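Local coordinates for protein peptidoglycan D,D-transpeptidase FtsI (Burkholderia pseudomallei, PDB 6HZI) that probably cross-links peptidoglycan strands as a serine D,D-transpeptidase of the penicillin-binding protein family, the class of enzyme targeted by beta-lactam antibiotics, at residues A[69-74]-A[256-261]; A[230-235]-A[286-291]; A[237-242]-A[247-252]. All coordinates share one frame; numbering follows the deposited sequence.

Interaction 1. Residues A[69-74]-A[256-261]; sequences MKPFTV and GGKSGT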
loop_
_atom_site.group_PDB
_atom_site.type_symbol
_atom_site.label_atom_id
_atom_site.label_comp_id
_atom_site.label_asym_id
_atom_site.label_seq_id
_atom_site.Cartn_x
_atom_site.Cartn_y
_atom_site.Cartn_z
ATOM N N MET A 69 1.298 5.433 -2.361
ATOM C CA MET A 69 0.660 5.769 -3.666
ATOM C C MET A 69 1.652 5.744 -4.832
ATOM O O MET A 69 1.199 5.609 -5.960
ATOM C CB MET A 69 0.005 7.145 -3.601
ATOM C CG MET A 69 -1.284 7.150 -2.762
ATOM S SD MET A 69 -2.491 5.882 -3.242
ATOM C CE MET A 69 -2.797 6.296 -4.954
ATOM N N LYS A 70 2.951 5.814 -4.574
ATOM C CA LYS A 70 3.980 5.912 -5.643
ATOM C C LYS A 70 3.878 4.736 -6.609
ATOM O O LYS A 70 4.065 4.946 -7.809
ATOM C CB LYS A 70 5.372 6.036 -5.026
ATOM C CG LYS A 70 5.617 7.433 -4.467
ATOM C CD LYS A 70 6.692 7.549 -3.404
ATOM C CE LYS A 70 7.057 9.001 -3.163
ATOM N NZ LYS A 70 7.893 9.190 -1.958
ATOM N N PRO A 71 3.664 3.477 -6.152
ATOM C CA PRO A 71 3.581 2.370 -7.104
ATOM C C PRO A 71 2.429 2.521 -8.124
ATOM O O PRO A 71 2.538 1.925 -9.197
ATOM C CB PRO A 71 3.415 1.150 -6.174
ATOM C CG PRO A 71 4.080 1.557 -4.859
ATOM C CD PRO A 71 3.731 3.028 -4.743
ATOM N N PHE A 72 1.353 3.236 -7.742
ATOM C CA PHE A 72 0.153 3.494 -8.569
ATOM C C PHE A 72 0.481 4.634 -9.517
ATOM O O PHE A 72 0.035 4.522 -10.659
ATOM C CB PHE A 72 -1.103 3.834 -7.740
ATOM C CG PHE A 72 -1.598 2.675 -6.913
ATOM C CD1 PHE A 72 -2.023 1.511 -7.542
ATOM C CD2 PHE A 72 -1.546 2.700 -5.521
ATOM C CE1 PHE A 72 -2.436 0.397 -6.814
ATOM C CE2 PHE A 72 -1.968 1.584 -4.807
ATOM C CZ PHE A 72 -2.387 0.424 -5.451
ATOM N N THR A 73 1.262 5.639 -9.084
ATOM C CA THR A 73 1.775 6.688 -10.012
ATOM C C THR A 73 2.555 5.983 -11.125
ATOM O O THR A 73 2.283 6.197 -12.284
ATOM C CB THR A 73 2.604 7.763 -9.312
ATOM O OG1 THR A 73 1.780 8.386 -8.315
ATOM C CG2 THR A 73 3.169 8.774 -10.297
ATOM N N VAL A 74 3.449 5.102 -10.751
ATOM C CA VAL A 74 4.309 4.368 -11.702
ATOM C C VAL A 74 3.458 3.371 -12.509
ATOM O O VAL A 74 3.699 3.246 -13.741
ATOM C CB VAL A 74 5.475 3.726 -10.921
ATOM C CG1 VAL A 74 6.161 2.601 -11.698
ATOM C CG2 VAL A 74 6.479 4.818 -10.535
ATOM N N GLY A 256 7.473 -7.992 -1.244
ATOM C CA GLY A 256 7.567 -6.646 -1.798
ATOM C C GLY A 256 6.467 -5.823 -1.187
ATOM O O GLY A 256 5.424 -6.393 -0.853
ATOM N N GLY A 257 6.694 -4.545 -0.998
ATOM C CA GLY A 257 5.675 -3.695 -0.388
ATOM C C GLY A 257 6.160 -2.284 -0.409
ATOM O O GLY A 257 7.188 -2.037 -1.022
ATOM N N LYS A 258 5.404 -1.396 0.190
ATOM C CA LYS A 258 5.724 0.041 0.177
ATOM C C LYS A 258 5.292 0.627 1.519
ATOM O O LYS A 258 4.212 0.191 2.052
ATOM C CB LYS A 258 5.013 0.706 -1.004
ATOM C CG LYS A 258 5.496 2.117 -1.299
ATOM C CD LYS A 258 6.898 2.163 -1.868
ATOM C CE LYS A 258 7.539 3.534 -1.785
ATOM N NZ LYS A 258 7.776 3.930 -0.378
ATOM N N SER A 259 6.104 1.534 2.066
ATOM C CA SER A 259 5.774 2.228 3.331
ATOM C C SER A 259 5.283 3.639 3.022
ATOM O O SER A 259 5.642 4.206 1.925
ATOM C CB SER A 259 6.922 2.207 4.292
ATOM O OG SER A 259 7.758 3.328 4.113
ATOM N N GLY A 260 4.465 4.172 3.932
ATOM C CA GLY A 260 4.103 5.598 3.940
ATOM C C GLY A 260 3.881 6.140 5.337
ATOM O O GLY A 260 3.647 5.342 6.283
ATOM N N THR A 261 3.906 7.463 5.444
ATOM C CA THR A 261 3.738 8.198 6.708
ATOM C C THR A 261 2.668 9.267 6.495
ATOM O O THR A 261 2.712 9.961 5.491
ATOM C CB THR A 261 5.097 8.708 7.186
ATOM O OG1 THR A 261 6.004 7.607 7.128
ATOM C CG2 THR A 261 5.022 9.255 8.591
#
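Pro71, in the first turn of helix 70-79, lays its ring against the aliphatic start of Lys258 on strand 256-266. This is the tight part of the contact: Pro71 CG lies 3.9 Å from Lys258 CG and 4.1 Å from Lys258 CB, while Pro71 CD is 4.0 Å from Lys258 CG, and the two side chains cross obliquely. The Lys258 chain leaves the strand with CG anti to the backbone N (chi1 -168°), then bends at chi2 (70°) and again at chi4, so that its methylenes meet the proline and its amine runs forward along its own strand, to the carbonyl of the next residue. There Lys258 NZ donates to Ser259 O at 3.2 Å, in the carbonyl plane on a lone pair, and also bonds Ser121 OG. The Lys70 side is looser, a single methylene approach of 4.4 Å between Lys70 CD and Lys258 CE, although it too is buried. The two amines, Lys70 NZ and Lys258 NZ, stand 5.5 Å apart, and both bond Ser121 OG; Lys70 NZ is gripped further by Ser67 OG and Asn123 OD1. Ser67 and Lys70 fit the SxxK motif of penicillin-binding proteins, Ser121 and Asn123 the SxN motif, and Lys258-Ser259-Gly260 the K(T/S)G motif, so the contact probably forms part of the active site. Tyr194 of helix 187-198 touches both Pro71 and Lys258, Val231 and Leu235 of helix 225-238 touch Pro71, and strand 274-283 pairs with strand 256-266.

Interaction 2. Residues A[230-235]-A[286-291]; sequences EVRTML and PNPRIV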
loop_
_atom_site.group_PDB
_atom_site.type_symbol
_atom_site.label_atom_id
_atom_site.label_comp_id
_atom_site.label_asym_id
_atom_site.label_seq_id
_atom_site.Cartn_x
_atom_site.Cartn_y
_atom_site.Cartn_z
ATOM N N GLU A 230 5.779 -5.834 -13.457
ATOM C CA GLU A 230 6.909 -4.884 -13.386
ATOM C C GLU A 230 6.881 -4.103 -12.077
ATOM O O GLU A 230 7.969 -3.848 -11.510
ATOM C CB GLU A 230 6.852 -4.048 -14.655
ATOM C CG GLU A 230 7.469 -4.875 -15.734
ATOM C CD GLU A 230 7.431 -4.191 -17.030
ATOM O OE1 GLU A 230 6.681 -3.154 -17.088
ATOM O OE2 GLU A 230 8.162 -4.692 -17.920
ATOM N N VAL A 231 5.688 -3.748 -11.609
ATOM C CA VAL A 231 5.546 -3.040 -10.315
ATOM C C VAL A 231 5.869 -4.032 -9.198
ATOM O O VAL A 231 6.533 -3.628 -8.210
ATOM C CB VAL A 231 4.160 -2.386 -10.218
ATOM C CG1 VAL A 231 3.907 -1.750 -8.855
ATOM C CG2 VAL A 231 4.025 -1.355 -11.327
ATOM N N ARG A 232 5.491 -5.300 -9.380
ATOM C CA ARG A 232 5.838 -6.344 -8.378
ATOM C C ARG A 232 7.368 -6.439 -8.235
ATOM O O ARG A 232 7.848 -6.488 -7.066
ATOM C CB ARG A 232 5.147 -7.666 -8.697
ATOM C CG ARG A 232 3.651 -7.688 -8.406
ATOM C CD ARG A 232 3.124 -9.088 -8.122
ATOM N NE ARG A 232 3.220 -10.023 -9.240
ATOM C CZ ARG A 232 2.426 -10.003 -10.304
ATOM N NH1 ARG A 232 1.498 -9.076 -10.440
ATOM N NH2 ARG A 232 2.583 -10.887 -11.258
ATOM N N THR A 233 8.126 -6.449 -9.343
ATOM C CA THR A 233 9.635 -6.438 -9.320
ATOM C C THR A 233 10.119 -5.217 -8.535
ATOM O O THR A 233 10.933 -5.335 -7.633
ATOM C CB THR A 233 10.213 -6.416 -10.741
ATOM O OG1 THR A 233 9.712 -7.553 -11.445
ATOM C CG2 THR A 233 11.719 -6.413 -10.754
ATOM N N MET A 234 9.534 -4.072 -8.820
ATOM C CA MET A 234 9.892 -2.848 -8.092
ATOM C C MET A 234 9.514 -2.973 -6.601
ATOM O O MET A 234 10.296 -2.501 -5.766
ATOM C CB MET A 234 9.192 -1.640 -8.725
ATOM C CG MET A 234 9.673 -1.313 -10.113
ATOM S SD MET A 234 8.557 -0.065 -10.865
ATOM C CE MET A 234 9.101 -0.125 -12.578
ATOM N N LEU A 235 8.345 -3.519 -6.235
ATOM C CA LEU A 235 7.988 -3.604 -4.784
ATOM C C LEU A 235 9.015 -4.488 -4.067
ATOM O O LEU A 235 9.388 -4.191 -2.912
ATOM C CB LEU A 235 6.564 -4.141 -4.588
ATOM C CG LEU A 235 5.456 -3.205 -5.091
ATOM C CD1 LEU A 235 4.095 -3.885 -5.047
ATOM C CD2 LEU A 235 5.439 -1.869 -4.348
ATOM N N PRO A 286 7.569 -13.975 -7.296
ATOM C CA PRO A 286 6.865 -12.952 -8.085
ATOM C C PRO A 286 5.341 -13.129 -8.224
ATOM O O PRO A 286 4.733 -12.251 -8.775
ATOM C CB PRO A 286 7.473 -13.154 -9.490
ATOM C CG PRO A 286 7.756 -14.671 -9.565
ATOM C CD PRO A 286 8.157 -15.042 -8.138
ATOM N N ASN A 287 4.762 -14.242 -7.766
ATOM C CA ASN A 287 3.303 -14.514 -7.878
ATOM C C ASN A 287 2.677 -14.607 -6.493
ATOM O O ASN A 287 2.665 -15.660 -5.866
ATOM C CB ASN A 287 3.014 -15.817 -8.606
ATOM C CG ASN A 287 3.756 -15.911 -9.920
ATOM O OD1 ASN A 287 3.455 -15.177 -10.863
ATOM N ND2 ASN A 287 4.714 -16.826 -9.975
ATOM N N PRO A 288 2.159 -13.493 -5.952
ATOM C CA PRO A 288 1.763 -13.479 -4.555
ATOM C C PRO A 288 0.486 -14.286 -4.260
ATOM O O PRO A 288 -0.382 -14.400 -5.074
ATOM C CB PRO A 288 1.593 -11.983 -4.277
ATOM C CG PRO A 288 1.209 -11.393 -5.633
ATOM C CD PRO A 288 2.027 -12.196 -6.625
ATOM N N ARG A 289 0.417 -14.793 -3.042
ATOM C CA ARG A 289 -0.732 -15.524 -2.484
ATOM C C ARG A 289 -1.543 -14.516 -1.644
ATOM O O ARG A 289 -2.792 -14.569 -1.634
ATOM C CB ARG A 289 -0.167 -16.769 -1.779
ATOM C CG ARG A 289 -1.190 -17.624 -1.043
ATOM C CD ARG A 289 -2.139 -18.484 -1.879
ATOM N NE ARG A 289 -2.946 -19.372 -1.025
ATOM C CZ ARG A 289 -2.510 -20.524 -0.513
ATOM N NH1 ARG A 289 -1.284 -20.947 -0.764
ATOM N NH2 ARG A 289 -3.293 -21.245 0.256
ATOM N N ILE A 290 -0.860 -13.625 -0.938
ATOM C CA ILE A 290 -1.523 -12.732 0.039
ATOM C C ILE A 290 -1.030 -11.310 -0.178
ATOM O O ILE A 290 0.138 -11.137 -0.571
ATOM C CB ILE A 290 -1.272 -13.174 1.486
ATOM C CG1 ILE A 290 0.213 -13.268 1.821
ATOM C CG2 ILE A 290 -1.994 -14.484 1.760
ATOM C CD1 ILE A 290 0.471 -13.346 3.328
ATOM N N VAL A 291 -1.939 -10.362 0.032
ATOM C CA VAL A 291 -1.635 -8.944 0.264
ATOM C C VAL A 291 -1.809 -8.702 1.752
ATOM O O VAL A 291 -2.854 -9.149 2.306
ATOM C CB VAL A 291 -2.595 -8.072 -0.546
ATOM C CG1 VAL A 291 -2.654 -6.634 -0.045
ATOM C CG2 VAL A 291 -2.274 -8.127 -2.041
#
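Arg232 of helix 225-238 reaches the turn before strand 290-297 and has the most surface buried, with Pro286 and Pro288 as its main partners. Its NE donates to Pro286 O at 2.7 Å with an N-H...O angle of 159°; the oxygen sits at the edge of the guanidinium, 12° out of its plane, and meets the donor nearly along the C=O axis. The side chain leaves the helix with CG anti to the carbonyl carbon and bends at chi3 (-64°), which turns NE towards the turn. Pro288 packs beside the same bend: its CD lies 3.6 Å from Arg232 CD and 3.6 Å from Arg232 NE, the two side chains crossing at about a right angle. Pro286 follows a cis peptide bond and contributes mainly through its carbonyl. The other guanidinium nitrogens are engaged, NH2 in a salt bridge with Asp200 and NH1 on Ile197 O, while Met282 of strand 274-283 touches both Arg232 and Pro288. One buried arginine thus joins helix 225-238, the end of helix 187-198 and the loop linking the neighbouring strands 274-283 and 290-297. With the three nitrogens all bonded and Asp200 alongside, its positive charge is probably well balanced and its rotation fixed.

Interaction 3. Residues A[237-242]-A[247-252]; sequences SVVSPQ and NAAVPG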
loop_
_atom_site.group_PDB
_atom_site.type_symbol
_atom_site.label_atom_id
_atom_site.label_comp_id
_atom_site.label_asym_id
_atom_site.label_seq_id
_atom_site.Cartn_x
_atom_site.Cartn_y
_atom_site.Cartn_z
ATOM N N SER A 237 12.143 -4.693 -4.855
ATOM C CA SER A 237 13.409 -3.943 -4.712
ATOM C C SER A 237 13.362 -3.097 -3.431
ATOM O O SER A 237 14.445 -2.850 -2.832
ATOM C CB SER A 237 13.712 -3.149 -5.935
ATOM O OG SER A 237 12.851 -2.010 -6.074
ATOM N N VAL A 238 12.173 -2.692 -2.976
ATOM C CA VAL A 238 12.006 -1.813 -1.765
ATOM C C VAL A 238 12.572 -2.489 -0.504
ATOM O O VAL A 238 13.033 -1.758 0.412
ATOM C CB VAL A 238 10.525 -1.473 -1.536
ATOM C CG1 VAL A 238 10.287 -0.893 -0.150
ATOM C CG2 VAL A 238 9.989 -0.547 -2.617
ATOM N N VAL A 239 12.460 -3.820 -0.429
ATOM C CA VAL A 239 12.757 -4.596 0.794
ATOM C C VAL A 239 14.104 -5.282 0.619
ATOM O O VAL A 239 14.338 -6.272 1.268
ATOM C CB VAL A 239 11.613 -5.566 1.087
ATOM C CG1 VAL A 239 11.830 -6.310 2.390
ATOM C CG2 VAL A 239 10.296 -4.811 1.153
ATOM N N SER A 240 14.976 -4.681 -0.178
ATOM C CA SER A 240 16.415 -5.007 -0.288
ATOM C C SER A 240 17.221 -4.016 0.541
ATOM O O SER A 240 16.713 -3.013 1.050
ATOM C CB SER A 240 16.855 -5.062 -1.751
ATOM O OG SER A 240 16.993 -3.765 -2.312
ATOM N N PRO A 241 18.526 -4.297 0.741
ATOM C CA PRO A 241 19.413 -3.359 1.429
ATOM C C PRO A 241 19.405 -1.966 0.790
ATOM O O PRO A 241 19.456 -1.027 1.522
ATOM C CB PRO A 241 20.775 -4.074 1.315
ATOM C CG PRO A 241 20.406 -5.557 1.309
ATOM C CD PRO A 241 19.191 -5.575 0.407
ATOM N N GLN A 242 19.230 -1.882 -0.531
ATOM C CA GLN A 242 19.211 -0.608 -1.310
ATOM C C GLN A 242 17.818 0.045 -1.317
ATOM O O GLN A 242 17.714 1.169 -1.804
ATOM C CB GLN A 242 19.595 -0.850 -2.772
ATOM C CG GLN A 242 21.002 -1.379 -2.977
ATOM C CD GLN A 242 21.186 -2.819 -2.559
ATOM O OE1 GLN A 242 20.299 -3.677 -2.691
ATOM N NE2 GLN A 242 22.360 -3.083 -2.009
ATOM N N ASN A 247 13.493 -3.531 6.620
ATOM C CA ASN A 247 12.856 -4.026 7.876
ATOM C C ASN A 247 11.504 -4.721 7.578
ATOM O O ASN A 247 10.856 -5.221 8.517
ATOM C CB ASN A 247 12.717 -2.886 8.904
ATOM C CG ASN A 247 14.049 -2.310 9.394
ATOM O OD1 ASN A 247 15.115 -2.942 9.300
ATOM N ND2 ASN A 247 14.007 -1.097 9.946
ATOM N N ALA A 248 11.079 -4.773 6.316
ATOM C CA ALA A 248 9.878 -5.514 5.882
ATOM C C ALA A 248 10.272 -6.910 5.403
ATOM O O ALA A 248 9.367 -7.688 5.124
ATOM C CB ALA A 248 9.145 -4.748 4.801
ATOM N N ALA A 249 11.567 -7.194 5.236
ATOM C CA ALA A 249 12.045 -8.460 4.634
ATOM C C ALA A 249 11.514 -9.613 5.474
ATOM O O ALA A 249 11.324 -9.415 6.711
ATOM C CB ALA A 249 13.554 -8.493 4.550
ATOM N N VAL A 250 11.276 -10.758 4.846
ATOM C CA VAL A 250 10.729 -11.932 5.580
ATOM C C VAL A 250 11.681 -13.090 5.358
ATOM O O VAL A 250 11.776 -13.635 4.257
ATOM C CB VAL A 250 9.287 -12.302 5.179
ATOM C CG1 VAL A 250 8.829 -13.551 5.900
ATOM C CG2 VAL A 250 8.312 -11.169 5.455
ATOM N N PRO A 251 12.346 -13.546 6.435
ATOM C CA PRO A 251 13.280 -14.664 6.306
ATOM C C PRO A 251 12.558 -15.805 5.587
ATOM O O PRO A 251 11.472 -16.197 5.997
ATOM C CB PRO A 251 13.656 -14.968 7.768
ATOM C CG PRO A 251 13.414 -13.642 8.541
ATOM C CD PRO A 251 12.239 -13.006 7.815
ATOM N N GLY A 252 13.127 -16.252 4.481
ATOM C CA GLY A 252 12.693 -17.485 3.811
ATOM C C GLY A 252 11.859 -17.193 2.586
ATOM O O GLY A 252 11.692 -18.135 1.757
#
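Val239, following helix 225-238, sets its isopropyl group against the chain at Ala248 and Ala249. CG1 is anti to its backbone N (chi1 -176°), beside the carbonyl carbon, and this directs the methyl to the link between Ala248 and Ala249. The 3.0 Å separation of Val239 CG1 and Ala249 N is very short for a methyl and a nitrogen, so the approach of this branch cannot be trusted in detail and its exact placing is doubtful. The packing rests more safely on the other branch, where Val239 CG2 meets Ala248 CB at 3.8 Å, an ordinary apolar contact. One valine thus faces two successive alanines, and Val255, from the loop before strand 256-266, also lies against it. Ser240, with chi1 at 76°, brings its OG back to Ser237 O at 2.8 Å, tilted 16° from the carbonyl plane, and the same oxygen, Ser237 O, also accepts Ser240 N at 3.3 Å. Ser237 O therefore holds two bonds from one residue, which ties the chain at Ser237-Ser240 together. Ser240 OG additionally receives a weak bond from Gln242 N. Further along the loop, on the 247-252 side, Ala249 O bonds Ser315 OG and Val250 packs on Val318, both of helix 310-324. No hydrogen bond crosses between 237-242 and 247-252, so the two arms are held by apolar contact, while the polar bonds act within 237-242 and outward to the rest of the domain.

From the N terminus, helix 70-79 comes first, and its return partner is strand 256-266, so interaction 1 closes a long loop of 181 intervening residues. Interaction 2 starts inside that loop, on helix 225-238, but ends beyond it at 286-291; the two therefore cross along the chain. Interaction 3 is the shortest closure, with four residues between 237-242 and 247-252, and lies within both larger loops. Helix 225-238 serves interactions 2 and 3, and its Leu235 packs on Pro71 and Gly257 of interaction 1. Interactions 1 and 2 tie helices 70-79 and 225-238 to the central antiparallel sheet; interaction 3 closes the connection between helix 225-238 and strand 256-266.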